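Local coordinates for protein DHC, diheme cytochrome c (Rhodobacter sphaeroides, PDB 2FWT) that carries two covalently bound c-type hemes and probably transfers electrons, its likely partner being the sphaeroides heme protein SHP, at residues L24-L33 with T81-P89. Residues are numbered along the deposited sequence; the frame is centred on the assembly and turned at random.
With HEC (heme c), chain C.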
ATOM      1  N   LEU A  24      -2.156  -5.483   4.235  1.00 17.67           N
ATOM      2  CA  LEU A  24      -1.839  -5.973   2.893  1.00 19.19           C
ATOM      3  C   LEU A  24      -0.375  -6.394   2.661  1.00 18.07           C
ATOM      4  O   LEU A  24      -0.103  -7.138   1.717  1.00 17.36           O
ATOM      5  CB  LEU A  24      -2.259  -4.942   1.862  1.00 19.56           C
ATOM      6  CG  LEU A  24      -3.644  -4.980   1.178  1.00 24.78           C
ATOM      7  CD1 LEU A  24      -4.695  -5.906   1.723  1.00 26.72           C
ATOM      8  CD2 LEU A  24      -4.156  -3.616   0.842  1.00 22.72           C
ATOM      9  N   LEU A  25       0.554  -5.926   3.494  1.00 16.98           N
ATOM     10  CA  LEU A  25       1.960  -6.289   3.366  1.00 17.09           C
ATOM     11  C   LEU A  25       2.505  -6.820   4.682  1.00 16.43           C
ATOM     12  O   LEU A  25       2.036  -6.446   5.767  1.00 15.40           O
ATOM     13  CB  LEU A  25       2.814  -5.079   2.931  1.00 16.52           C
ATOM     14  CG  LEU A  25       2.622  -4.596   1.478  1.00 16.23           C
ATOM     15  CD1 LEU A  25       3.402  -3.328   1.265  1.00 17.97           C
ATOM     16  CD2 LEU A  25       3.101  -5.661   0.508  1.00 18.48           C
ATOM     17  N   PRO A  26       3.513  -7.685   4.596  1.00 17.23           N
ATOM     18  CA  PRO A  26       4.180  -8.110   5.814  1.00 16.96           C
ATOM     19  C   PRO A  26       5.065  -7.022   6.426  1.00 16.53           C
ATOM     20  O   PRO A  26       5.498  -6.080   5.744  1.00 16.34           O
ATOM     21  CB  PRO A  26       5.008  -9.289   5.360  1.00 17.34           C
ATOM     22  CG  PRO A  26       5.280  -9.029   3.904  1.00 17.61           C
ATOM     23  CD  PRO A  26       4.059  -8.345   3.386  1.00 17.53           C
ATOM     24  N   ALA A  27       5.357  -7.180   7.705  1.00 17.01           N
ATOM     25  CA  ALA A  27       6.136  -6.181   8.460  1.00 17.22           C
ATOM     26  C   ALA A  27       7.444  -5.820   7.781  1.00 17.97           C
ATOM     27  O   ALA A  27       7.789  -4.629   7.667  1.00 18.50           O
ATOM     28  CB  ALA A  27       6.362  -6.637   9.868  1.00 17.35           C
ATOM     29  N   ARG A  28       8.172  -6.811   7.299  1.00 18.05           N
ATOM     30  CA  ARG A  28       9.476  -6.525   6.689  1.00 19.19           C
ATOM     31  C   ARG A  28       9.394  -5.632   5.452  1.00 17.94           C
ATOM     32  O   ARG A  28      10.311  -4.874   5.177  1.00 17.75           O
ATOM     33  CB  ARG A  28      10.192  -7.809   6.341  1.00 20.09           C
ATOM     34  CG  ARG A  28       9.576  -8.609   5.219  1.00 22.93           C
ATOM     35  CD  ARG A  28      10.188 -10.017   5.240  1.00 24.94           C
ATOM     36  NE  ARG A  28       9.627 -10.835   4.183  1.00 27.35           N
ATOM     37  CZ  ARG A  28       8.473 -11.512   4.262  1.00 28.83           C
ATOM     38  NH1 ARG A  28       7.745 -11.508   5.362  1.00 27.94           N
ATOM     39  NH2 ARG A  28       8.057 -12.198   3.212  1.00 29.49           N
ATOM     40  N   SER A  29       8.276  -5.729   4.730  1.00 17.34           N
ATOM     41  CA  SER A  29       7.999  -4.917   3.549  1.00 16.59           C
ATOM     42  C   SER A  29       7.694  -3.468   3.942  1.00 15.60           C
ATOM     43  O   SER A  29       8.229  -2.535   3.356  1.00 15.15           O
ATOM     44  CB  SER A  29       6.850  -5.506   2.734  1.00 16.18           C
ATOM     45  OG  SER A  29       7.198  -6.778   2.164  1.00 17.29           O
ATOM     46  N   TRP A  30       6.846  -3.264   4.946  1.00 16.01           N
ATOM     47  CA  TRP A  30       6.625  -1.908   5.445  1.00 15.68           C
ATOM     48  C   TRP A  30       7.917  -1.271   5.948  1.00 16.22           C
ATOM     49  O   TRP A  30       8.190  -0.104   5.661  1.00 15.58           O
ATOM     50  CB  TRP A  30       5.570  -1.897   6.522  1.00 15.45           C
ATOM     51  CG  TRP A  30       4.165  -2.215   6.064  1.00 13.88           C
ATOM     52  CD1 TRP A  30       3.368  -3.188   6.547  1.00 14.17           C
ATOM     53  CD2 TRP A  30       3.403  -1.533   5.066  1.00 13.40           C
ATOM     54  NE1 TRP A  30       2.192  -3.174   5.925  1.00 15.53           N
ATOM     55  CE2 TRP A  30       2.161  -2.155   5.018  1.00 13.60           C
ATOM     56  CE3 TRP A  30       3.661  -0.447   4.204  1.00 14.87           C
ATOM     57  CZ2 TRP A  30       1.144  -1.743   4.151  1.00 15.39           C
ATOM     58  CZ3 TRP A  30       2.642  -0.017   3.347  1.00 14.64           C
ATOM     59  CH2 TRP A  30       1.404  -0.655   3.331  1.00 15.04           C
ATOM     60  N   THR A  31       8.729  -2.019   6.674  1.00 16.74           N
ATOM     61  CA  THR A  31      10.001  -1.475   7.180  1.00 16.93           C
ATOM     62  C   THR A  31      10.917  -1.077   6.005  1.00 17.57           C
ATOM     63  O   THR A  31      11.562  -0.018   6.010  1.00 17.10           O
ATOM     64  CB  THR A  31      10.678  -2.481   8.130  1.00 17.25           C
ATOM     65  OG1 THR A  31       9.913  -2.557   9.334  1.00 17.71           O
ATOM     66  CG2 THR A  31      12.101  -2.089   8.435  1.00 17.04           C
ATOM     67  N   ALA A  32      10.966  -1.924   4.994  1.00 17.53           N
ATOM     68  CA  ALA A  32      11.783  -1.637   3.833  1.00 17.38           C
ATOM     69  C   ALA A  32      11.334  -0.370   3.125  1.00 17.55           C
ATOM     70  O   ALA A  32      12.162   0.462   2.706  1.00 17.49           O
ATOM     71  CB  ALA A  32      11.752  -2.813   2.892  1.00 18.15           C
ATOM     72  N   LEU A  33      10.030  -0.249   2.919  1.00 17.44           N
ATOM     73  CA  LEU A  33       9.478   0.926   2.275  1.00 17.94           C
ATOM     74  C   LEU A  33       9.740   2.187   3.118  1.00 17.68           C
ATOM     75  O   LEU A  33      10.181   3.234   2.601  1.00 17.09           O
ATOM     76  CB  LEU A  33       7.978   0.770   2.037  1.00 18.95           C
ATOM     77  CG  LEU A  33       7.472   0.007   0.823  1.00 22.64           C
ATOM     78  CD1 LEU A  33       5.968  -0.177   0.919  1.00 24.12           C
ATOM     79  CD2 LEU A  33       7.824   0.739  -0.478  1.00 25.27           C
ATOM     80  N   THR A  81      11.465  -9.963   0.150  1.00 32.11           N
ATOM     81  CA  THR A  81      10.799  -8.761   0.692  1.00 31.02           C
ATOM     82  C   THR A  81      10.115  -7.957  -0.416  1.00 30.46           C
ATOM     83  O   THR A  81      10.746  -7.140  -1.101  1.00 28.74           O
ATOM     84  CB  THR A  81      11.791  -7.896   1.474  1.00 31.50           C
ATOM     85  OG1 THR A  81      12.267  -8.654   2.587  1.00 32.00           O
ATOM     86  CG2 THR A  81      11.117  -6.645   2.008  1.00 31.74           C
ATOM     87  N   PRO A  82       8.807  -8.199  -0.599  1.00 29.73           N
ATOM     88  CA  PRO A  82       8.097  -7.422  -1.607  1.00 28.69           C
ATOM     89  C   PRO A  82       8.069  -5.927  -1.213  1.00 27.15           C
ATOM     90  O   PRO A  82       8.062  -5.617  -0.015  1.00 27.32           O
ATOM     91  CB  PRO A  82       6.688  -8.029  -1.620  1.00 29.31           C
ATOM     92  CG  PRO A  82       6.594  -8.965  -0.426  1.00 30.39           C
ATOM     93  CD  PRO A  82       7.967  -9.182   0.117  1.00 30.42           C
ATOM     94  N   LEU A  83       8.082  -5.022  -2.192  1.00 23.96           N
ATOM     95  CA  LEU A  83       7.772  -3.641  -1.922  1.00 23.89           C
ATOM     96  C   LEU A  83       6.357  -3.270  -2.372  1.00 21.69           C
ATOM     97  O   LEU A  83       5.883  -2.190  -2.010  1.00 21.74           O
ATOM     98  CB  LEU A  83       8.761  -2.716  -2.612  1.00 24.83           C
ATOM     99  CG  LEU A  83      10.025  -2.233  -1.882  1.00 27.85           C
ATOM    100  CD1 LEU A  83      10.264  -2.836  -0.534  1.00 28.27           C
ATOM    101  CD2 LEU A  83      11.238  -2.336  -2.810  1.00 28.31           C
ATOM    102  N   ARG A  84       5.706  -4.132  -3.163  1.00 18.85           N
ATOM    103  CA  ARG A  84       4.412  -3.782  -3.771  1.00 17.81           C
ATOM    104  C   ARG A  84       3.373  -4.830  -3.416  1.00 16.69           C
ATOM    105  O   ARG A  84       3.634  -6.048  -3.563  1.00 17.07           O
ATOM    106  CB  ARG A  84       4.510  -3.674  -5.307  1.00 16.82           C
ATOM    107  CG  ARG A  84       5.313  -2.527  -5.768  1.00 16.83           C
ATOM    108  CD  ARG A  84       5.393  -2.509  -7.271  1.00 17.98           C
ATOM    109  NE  ARG A  84       5.985  -1.312  -7.889  1.00 18.55           N
ATOM    110  CZ  ARG A  84       5.344  -0.206  -8.264  1.00 18.34           C
ATOM    111  NH1 ARG A  84       4.073  -0.010  -7.985  1.00 18.63           N
ATOM    112  NH2 ARG A  84       6.021   0.754  -8.881  1.00 19.34           N
ATOM    113  N   ILE A  85       2.202  -4.351  -3.003  1.00 15.70           N
ATOM    114  CA  ILE A  85       1.025  -5.186  -2.879  1.00 15.97           C
ATOM    115  C   ILE A  85       0.724  -5.847  -4.238  1.00 15.40           C
ATOM    116  O   ILE A  85       0.413  -7.043  -4.315  1.00 14.94           O
ATOM    117  CB  ILE A  85      -0.187  -4.365  -2.411  1.00 15.79           C
ATOM    118  CG1 ILE A  85       0.058  -3.775  -1.000  1.00 16.28           C
ATOM    119  CG2 ILE A  85      -1.447  -5.233  -2.392  1.00 16.36           C
ATOM    120  CD1 ILE A  85      -0.795  -2.549  -0.713  1.00 16.96           C
ATOM    121  N   SER A  86       0.861  -5.059  -5.298  1.00 15.64           N
ATOM    122  CA  SER A  86       0.573  -5.488  -6.665  1.00 15.95           C
ATOM    123  C   SER A  86       1.536  -6.544  -7.211  1.00 16.33           C
ATOM    124  O   SER A  86       1.313  -7.059  -8.303  1.00 16.96           O
ATOM    125  CB  SER A  86       0.523  -4.264  -7.586  1.00 16.76           C
ATOM    126  OG  SER A  86       1.789  -3.652  -7.722  1.00 17.30           O
ATOM    127  N   GLU A  87       2.589  -6.871  -6.469  1.00 16.56           N
ATOM    128  CA  GLU A  87       3.531  -7.943  -6.826  1.00 16.96           C
ATOM    129  C   GLU A  87       3.390  -9.200  -5.964  1.00 17.06           C
ATOM    130  O   GLU A  87       4.114 -10.178  -6.161  1.00 15.73           O
ATOM    131  CB  GLU A  87       4.973  -7.433  -6.741  1.00 18.24           C
ATOM    132  CG  GLU A  87       5.301  -6.432  -7.843  1.00 21.47           C
ATOM    133  CD  GLU A  87       5.349  -7.036  -9.252  1.00 23.18           C
ATOM    134  OE1 GLU A  87       6.001  -8.094  -9.453  1.00 24.21           O
ATOM    135  OE2 GLU A  87       4.764  -6.437 -10.175  1.00 24.84           O
ATOM    136  N   LEU A  88       2.448  -9.207  -5.032  1.00 16.86           N
ATOM    137  CA  LEU A  88       2.251 -10.370  -4.190  1.00 17.00           C
ATOM    138  C   LEU A  88       1.712 -11.553  -4.977  1.00 17.09           C
ATOM    139  O   LEU A  88       0.927 -11.368  -5.879  1.00 15.52           O
ATOM    140  CB  LEU A  88       1.297 -10.074  -3.043  1.00 17.02           C
ATOM    141  CG  LEU A  88       1.831  -9.079  -2.009  1.00 17.18           C
ATOM    142  CD1 LEU A  88       0.723  -8.733  -1.059  1.00 19.01           C
ATOM    143  CD2 LEU A  88       3.035  -9.636  -1.279  1.00 18.99           C
ATOM    144  N   PRO A  89       2.094 -12.780  -4.568  1.00 17.94           N
ATOM    145  CA  PRO A  89       1.566 -13.962  -5.243  1.00 18.58           C
ATOM    146  C   PRO A  89       0.036 -13.976  -5.430  1.00 18.15           C
ATOM    147  O   PRO A  89      -0.450 -14.170  -6.563  1.00 18.02           O
ATOM    148  CB  PRO A  89       2.085 -15.093  -4.359  1.00 19.02           C
ATOM    149  CG  PRO A  89       3.410 -14.543  -3.899  1.00 20.63           C
ATOM    150  CD  PRO A  89       3.057 -13.150  -3.522  1.00 18.42           C
TER
HETATM  151 FE   HEC C 805       3.565   5.494  -2.058  1.00 17.17          FE
HETATM  152  CHA HEC C 805       3.478   3.154  -4.498  1.00 15.73           C
HETATM  153  CHB HEC C 805       3.087   3.053   0.310  1.00 15.69           C
HETATM  154  CHC HEC C 805       3.529   7.846   0.383  1.00 17.23           C
HETATM  155  CHD HEC C 805       4.197   7.919  -4.368  1.00 17.36           C
HETATM  156  NA  HEC C 805       3.299   3.500  -2.077  1.00 15.71           N
HETATM  157  C1A HEC C 805       3.305   2.710  -3.213  1.00 15.05           C
HETATM  158  C2A HEC C 805       3.110   1.335  -2.859  1.00 14.63           C
HETATM  159  C3A HEC C 805       2.987   1.302  -1.515  1.00 14.75           C
HETATM  160  C4A HEC C 805       3.100   2.660  -1.009  1.00 15.17           C
HETATM  161  CMA HEC C 805       2.752   0.080  -0.647  1.00 15.38           C
HETATM  162  CAA HEC C 805       3.043   0.170  -3.854  1.00 16.09           C
HETATM  163  CBA HEC C 805       1.673   0.034  -4.513  1.00 15.48           C
HETATM  164  CGA HEC C 805       1.600  -1.281  -5.265  1.00 15.91           C
HETATM  165  O1A HEC C 805       1.324  -2.312  -4.620  1.00 17.29           O
HETATM  166  O2A HEC C 805       1.809  -1.298  -6.507  1.00 17.19           O
HETATM  167  NB  HEC C 805       3.346   5.460  -0.038  1.00 16.16           N
HETATM  168  C1B HEC C 805       3.238   4.344   0.760  1.00 14.66           C
HETATM  169  C2B HEC C 805       3.278   4.754   2.145  1.00 14.43           C
HETATM  170  C3B HEC C 805       3.418   6.095   2.156  1.00 14.93           C
HETATM  171  C4B HEC C 805       3.394   6.558   0.782  1.00 14.59           C
HETATM  172  CMB HEC C 805       3.258   3.738   3.308  1.00 15.04           C
HETATM  173  CAB HEC C 805       3.560   7.052   3.361  1.00 17.49           C
HETATM  174  CBB HEC C 805       4.737   6.909   4.061  1.00 18.89           C
HETATM  175  NC  HEC C 805       3.802   7.501  -2.020  1.00 18.97           N
HETATM  176  C1C HEC C 805       3.736   8.293  -0.893  1.00 19.17           C
HETATM  177  C2C HEC C 805       3.871   9.673  -1.280  1.00 20.57           C
HETATM  178  C3C HEC C 805       4.074   9.709  -2.598  1.00 21.17           C
HETATM  179  C4C HEC C 805       4.019   8.338  -3.079  1.00 18.98           C
HETATM  180  CMC HEC C 805       3.834  10.854  -0.298  1.00 20.31           C
HETATM  181  CAC HEC C 805       4.324  10.964  -3.481  1.00 20.45           C
HETATM  182  CBC HEC C 805       5.333  11.827  -3.147  1.00 22.42           C
HETATM  183  ND  HEC C 805       3.811   5.519  -4.037  1.00 16.80           N
HETATM  184  C1D HEC C 805       4.105   6.640  -4.814  1.00 17.34           C
HETATM  185  C2D HEC C 805       4.274   6.250  -6.196  1.00 17.05           C
HETATM  186  C3D HEC C 805       4.054   4.772  -6.258  1.00 17.68           C
HETATM  187  C4D HEC C 805       3.768   4.403  -4.876  1.00 16.96           C
HETATM  188  CMD HEC C 805       4.648   7.125  -7.357  1.00 17.78           C
HETATM  189  CAD HEC C 805       4.132   3.916  -7.516  1.00 17.96           C
HETATM  190  CBD HEC C 805       2.741   3.863  -8.160  1.00 18.88           C
HETATM  191  CGD HEC C 805       2.751   3.099  -9.461  1.00 20.29           C
HETATM  192  O1D HEC C 805       3.734   2.355  -9.700  1.00 18.95           O
HETATM  193  O2D HEC C 805       1.757   3.241 -10.242  1.00 19.58           O
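Ser29 and Pro82 supply the one hydrogen bond that joins helix 27-34 to segment 81-89, a loop with a 3-10 turn at 85-87 that leads into helix 89-98. The Ser29 hydroxyl donates to the Pro82 carbonyl, OG to O 2.6 Å, at a C=O...O angle of 134° and tilted 20° from the carbonyl plane. With OG anti to its own carbonyl carbon (chi1 -66°), the hydroxyl also lies against the proline ring, 3.2 Å from Pro82 CD.

Apolar contacts spread from this bond in two directions. Toward the solvent-facing end, Ala32 CB rests 3.7 Å from Leu83 CD1, and Thr81 CG2 packs over Ser29 CA. Arg28, extended from CG to NE, runs antiparallel to the Thr81 side chain, CD near OG1, which lies at the guanidinium edge; Pro26 CG lies over the rim of one guanidinium face. Deeper in, Ile85 lies across the adjacent Leu24 and Leu25, CG1 against Leu25 CG (3.7 Å) and CD1 against Leu24 CB. Leu88 CD1 sits against Leu24 O, with Leu25 CD2 farther off. Leu33 CD2 meets Leu83 CG, and both Leu33 methyls approach the buried Leu83 O, which has no polar partner in the model.

Beyond this layer the loop turns to the propionates of the heme whose iron is bound by His17 and His40. Ser86 grips one twice, N to O1A at 2.9 Å and OG to O2A at 2.6 Å. Arg84 bridges both: NH1 donates to O2A and O1D, and NH2 to O1D at 2.9 Å, which should fix the guanidinium's rotation and probably offsets their negative charge. Together the two segments form one wall of this heme's pocket in the diheme cytochrome c, apolar where Leu25 and Leu33 meet methyl CMA and Trp30 CZ3 meets CMB, polar around the propionates.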